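Local coordinates for protein nitrilotriacetate monooxygenase component B (Bacillus cereus ATCC 14579, PDB 3BPK) that probably binds FMN and acts as a flavin-dependent oxidoreductase of the flavin reductase-like family, at residues Ser121-Val126 against Arg161-His166; Val86-Glu91 against Ile134-Val139. All coordinates share one frame; numbering follows the deposited sequence. Where two conformers were deposited one is given.

Contact 1 (Ser121-Val126 against Arg161-His166)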
# COMPACT_ATOMS: atom_id res chain seq x y z
N SER B 121 8.64 22.92 6.97
CA SER B 121 8.27 22.65 5.58
C SER B 121 8.23 23.96 4.78
O SER B 121 8.08 25.05 5.37
CB SER B 121 6.88 21.99 5.54
OG SER B 121 6.99 20.65 5.99
N GLU B 122 8.36 23.83 3.45
CA GLU B 122 8.45 24.98 2.54
C GLU B 122 7.07 25.49 2.08
O GLU B 122 6.85 26.72 2.00
CB GLU B 122 9.27 24.59 1.29
CG GLU B 122 10.74 24.32 1.59
CD GLU B 122 11.51 23.78 0.38
OE1 GLU B 122 10.97 23.82 -0.74
OE2 GLU B 122 12.65 23.36 0.54
N VAL B 123 6.15 24.55 1.82
CA VAL B 123 4.84 24.88 1.25
C VAL B 123 3.78 24.80 2.33
O VAL B 123 2.95 25.70 2.47
CB VAL B 123 4.46 23.92 0.06
CG1 VAL B 123 3.08 24.23 -0.47
CG2 VAL B 123 5.50 23.96 -1.05
N ILE B 124 3.81 23.74 3.12
CA ILE B 124 2.81 23.56 4.17
C ILE B 124 3.37 24.03 5.50
O ILE B 124 4.57 24.34 5.59
CB ILE B 124 2.35 22.06 4.26
CG1 ILE B 124 3.52 21.12 4.61
CG2 ILE B 124 1.70 21.63 2.94
CD1 ILE B 124 3.06 19.67 4.84
N SER B 125 2.49 24.06 6.51
CA SER B 125 2.74 24.58 7.87
C SER B 125 2.97 23.48 8.92
O SER B 125 2.98 23.74 10.13
CB SER B 125 1.56 25.45 8.33
OG SER B 125 0.53 24.64 8.85
N VAL B 126 3.11 22.24 8.46
CA VAL B 126 3.43 21.12 9.33
C VAL B 126 4.89 20.73 9.13
O VAL B 126 5.30 20.43 8.00
CB VAL B 126 2.55 19.91 8.96
CG1 VAL B 126 3.02 18.66 9.70
CG2 VAL B 126 1.08 20.21 9.22
N ARG B 161 -1.82 14.69 -1.50
CA ARG B 161 -1.17 15.16 -2.71
C ARG B 161 0.17 15.73 -2.33
O ARG B 161 0.23 16.61 -1.49
CB ARG B 161 -2.03 16.23 -3.42
CG ARG B 161 -1.34 16.86 -4.63
CD ARG B 161 -2.32 17.64 -5.52
NE ARG B 161 -2.90 18.79 -4.83
CZ ARG B 161 -2.37 20.01 -4.78
NH1 ARG B 161 -1.21 20.27 -5.39
NH2 ARG B 161 -3.02 20.98 -4.13
N VAL B 162 1.23 15.20 -2.94
CA VAL B 162 2.59 15.68 -2.65
C VAL B 162 2.78 17.05 -3.29
O VAL B 162 2.59 17.22 -4.52
CB VAL B 162 3.68 14.71 -3.18
CG1 VAL B 162 5.10 15.23 -2.85
CG2 VAL B 162 3.46 13.30 -2.64
N VAL B 163 3.13 18.04 -2.46
CA VAL B 163 3.39 19.41 -2.95
C VAL B 163 4.89 19.79 -2.90
O VAL B 163 5.29 20.79 -3.50
CB VAL B 163 2.51 20.45 -2.24
CG1 VAL B 163 1.05 20.19 -2.58
CG2 VAL B 163 2.75 20.42 -0.71
N ARG B 164 5.68 18.97 -2.20
CA ARG B 164 7.14 19.12 -2.24
C ARG B 164 7.80 17.80 -1.90
O ARG B 164 7.37 17.11 -0.97
CB ARG B 164 7.62 20.18 -1.24
CG ARG B 164 9.06 20.65 -1.50
CD ARG B 164 9.09 21.45 -2.81
NE ARG B 164 8.87 22.89 -2.63
CZ ARG B 164 7.91 23.60 -3.22
NH1 ARG B 164 7.00 23.02 -4.00
NH2 ARG B 164 7.86 24.93 -2.99
N PHE B 165 8.83 17.45 -2.68
CA PHE B 165 9.68 16.31 -2.36
C PHE B 165 10.98 16.86 -1.79
O PHE B 165 11.49 17.88 -2.30
CB PHE B 165 10.08 15.56 -3.61
CG PHE B 165 8.99 14.73 -4.23
CD1 PHE B 165 8.71 13.45 -3.75
CD2 PHE B 165 8.32 15.19 -5.37
CE1 PHE B 165 7.75 12.64 -4.39
CE2 PHE B 165 7.36 14.40 -5.99
CZ PHE B 165 7.08 13.12 -5.49
N HIS B 166 11.52 16.19 -0.76
CA HIS B 166 12.85 16.49 -0.21
C HIS B 166 13.61 15.18 -0.25
O HIS B 166 13.17 14.19 0.32
CB HIS B 166 12.74 16.93 1.24
CG HIS B 166 11.95 18.19 1.43
ND1 HIS B 166 12.51 19.44 1.28
CD2 HIS B 166 10.63 18.39 1.70
CE1 HIS B 166 11.57 20.36 1.48
NE2 HIS B 166 10.42 19.74 1.73
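V163 opens the meeting of the 161-166 strand with the 121-126 loop: its CG2 methyl packs against V123 CG1 at 3.8 Å and, a little farther off, against I124 CG2. A chi1 of -65° sets V163 CG1 beside the backbone N and leaves CG2 between N and the carbonyl carbon, where it meets both loop side chains. R164 follows: its CG lies anti to the backbone N (chi1 -164°), and bends at the next two torsions bring NH1 back to V163 O in a weak hydrogen bond. In the conformer given, R164 NE makes a nearly straight hydrogen bond of 3.0 Å to E122 OE1, part of a salt bridge, met almost along the C-O axis and in the guanidinium plane, although the carboxylate is turned 61° from that plane. Over one face of the guanidinium lies V123 CG2, 3.1 Å above the plane and offset toward the rim, so the flat group meets a methyl on a face and a carboxylate at its edge. E122 OE1 has a second partner, S6 OG of the second subunit. H166 ends the walk, its CE1 3.3 Å from E122 OE2, which comes in at the ring edge with the carboxylate plane almost perpendicular to the ring, while H166 NE2 is hydrogen-bonded to E137. That glutamate also accepts the backbone N-H groups of E122, V123 and I124, tying the loop to strand 134-146. V163 and R164 both face E137, a classic beta bulge, here in a strand whose F165 and H166 continue the sheet into the second subunit.

Contact 2 (Val86-Glu91 against Ile134-Val139)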
# COMPACT_ATOMS: atom_id res chain seq x y z
N VAL B 86 4.78 13.06 4.96
CA VAL B 86 5.00 11.62 4.88
C VAL B 86 6.49 11.38 4.67
O VAL B 86 7.06 11.88 3.68
CB VAL B 86 4.20 10.98 3.73
CG1 VAL B 86 4.58 9.48 3.62
CG2 VAL B 86 2.70 11.16 3.97
N HIS B 87 7.11 10.63 5.58
CA HIS B 87 8.53 10.34 5.47
C HIS B 87 8.70 8.87 5.11
O HIS B 87 7.96 8.00 5.61
CB HIS B 87 9.24 10.55 6.82
CG HIS B 87 9.04 11.92 7.40
ND1 HIS B 87 7.87 12.28 8.05
CD2 HIS B 87 9.87 13.00 7.48
CE1 HIS B 87 7.98 13.53 8.48
NE2 HIS B 87 9.18 14.00 8.13
N ILE B 88 9.69 8.60 4.27
CA ILE B 88 10.09 7.20 4.01
C ILE B 88 10.87 6.70 5.24
O ILE B 88 11.76 7.39 5.77
CB ILE B 88 10.99 7.11 2.76
CG1 ILE B 88 10.22 7.62 1.53
CG2 ILE B 88 11.51 5.68 2.55
CD1 ILE B 88 8.87 6.94 1.30
N SER B 89 10.50 5.51 5.70
CA SER B 89 11.18 4.87 6.84
C SER B 89 12.35 4.05 6.37
O SER B 89 12.25 3.26 5.42
CB SER B 89 10.19 3.95 7.61
OG SER B 89 9.07 4.68 8.06
N ASP B 90 13.47 4.22 7.06
CA ASP B 90 14.68 3.53 6.65
C ASP B 90 15.53 3.06 7.84
O ASP B 90 15.25 3.43 9.00
CB ASP B 90 15.49 4.35 5.61
CG ASP B 90 16.17 5.56 6.21
OD1 ASP B 90 16.75 5.45 7.32
OD2 ASP B 90 16.14 6.62 5.55
N GLU B 91 16.53 2.22 7.56
CA GLU B 91 17.32 1.62 8.64
C GLU B 91 18.02 2.67 9.52
O GLU B 91 18.27 2.40 10.72
CB GLU B 91 18.36 0.67 8.06
CG GLU B 91 17.75 -0.57 7.40
CD GLU B 91 18.80 -1.58 6.91
OE1 GLU B 91 19.90 -1.67 7.54
OE2 GLU B 91 18.54 -2.27 5.90
N ILE B 134 14.15 10.83 2.79
CA ILE B 134 13.17 11.27 1.79
C ILE B 134 11.92 11.62 2.57
O ILE B 134 11.45 10.85 3.43
CB ILE B 134 12.81 10.16 0.75
CG1 ILE B 134 14.06 9.68 -0.02
CG2 ILE B 134 11.69 10.68 -0.24
CD1 ILE B 134 13.79 8.49 -0.96
N ARG B 135 11.41 12.82 2.31
CA ARG B 135 10.10 13.18 2.85
C ARG B 135 9.29 13.99 1.88
O ARG B 135 9.83 14.64 0.95
CB ARG B 135 10.25 13.86 4.19
CG ARG B 135 10.73 15.30 4.13
CD ARG B 135 10.86 15.89 5.56
NE ARG B 135 11.00 17.33 5.44
CZ ARG B 135 12.13 17.97 5.09
NH1 ARG B 135 13.27 17.32 4.90
NH2 ARG B 135 12.09 19.28 4.95
N MSE B 136 7.98 13.95 2.07
CA MSE B 136 7.04 14.55 1.13
C MSE B 136 6.05 15.40 1.89
O MSE B 136 5.34 14.90 2.76
CB MSE B 136 6.27 13.42 0.43
CG MSE B 136 7.19 12.60 -0.53
SE MSE B 136 6.36 10.94 -1.10
CE MSE B 136 6.78 9.97 0.53
N GLU B 137 6.01 16.68 1.54
CA GLU B 137 5.00 17.56 2.12
C GLU B 137 3.72 17.26 1.39
O GLU B 137 3.70 17.25 0.13
CB GLU B 137 5.35 19.03 1.90
CG GLU B 137 6.67 19.44 2.56
CD GLU B 137 7.02 20.91 2.31
OE1 GLU B 137 6.10 21.73 2.11
OE2 GLU B 137 8.23 21.22 2.37
N CYS B 138 2.67 16.98 2.17
CA CYS B 138 1.37 16.67 1.56
C CYS B 138 0.25 17.62 1.96
O CYS B 138 0.19 18.10 3.12
CB CYS B 138 0.93 15.27 1.94
SG CYS B 138 2.03 13.98 1.27
N VAL B 139 -0.66 17.84 1.01
CA VAL B 139 -1.96 18.41 1.37
C VAL B 139 -3.00 17.29 1.29
O VAL B 139 -2.87 16.31 0.53
CB VAL B 139 -2.38 19.62 0.48
CG1 VAL B 139 -1.37 20.77 0.62
CG2 VAL B 139 -2.50 19.18 -0.99
O HOH W 1 14.09 8.27 4.64
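Strands 86-88 and 134-139 run antiparallel, their axes 4.7 Å apart at closest and at 166°, joined by three backbone hydrogen bonds. They are neighbours in the antiparallel beta sheet of this flavin reductase-like domain, consistent with the split barrel of FMN-binding flavin reductases. V86 and M136 form the hydrogen-bonded pair, with V86 N to M136 O at 2.9 Å and M136 N returning to V86 O; H87 and R135 form the non-hydrogen-bonded pair, and I88 N to I134 O adds the third bond. V86 and M136 put their side chains on one face of the sheet. There the selenomethionine chain bends at chi3 (-80°) and brings its CE methyl within 3.8 Å of V86 CG1; the same CE touches I88 CD1, so one methyl bridges two residues of the partner strand. V86 CG2 meets C138 SG at 4.0 Å, extending this apolar strip along the strand. I88 lies beside I134 and points the same way, its CG1 against I134 CB and CG2, and L182 of helix 179-182 covers both. H87 and R135 occupy the other face, side by side. R135 CG stands between its backbone N and carbonyl carbon (chi1 75°), and the extended chain then passes along the imidazole, with CB 3.4 Å from H87 CD2 and CD beside H87 NE2. The ring is held at both nitrogens, ND1 by F32 O and NE2 by V129 N. Where the strands part, a water joins them: it donates to I88 O at 2.7 Å and to D90 OD2, and accepts a longer bond of 3.2 Å from I134 N.

Strand 134-146 is the common element, pairing with strand 83-88 in contact 2 and, on its other edge, with strand 155-168, the strand on which the loop 121-126 of contact 1 rests. E137 ties the two together: its backbone O accepts V163 N, and S121 CB rests on its carboxylate. M136 and F165 also pack against each other. The chemistry follows the location. Contact 2 is buried, built of regular backbone bonds, an apolar face and an imidazole beside an arginine chain on the other, with a water at its end. Contact 1 is only partly buried, lacks any backbone pairing between its segments, and relies on a salt bridge and methyl packing. Both reach the second subunit.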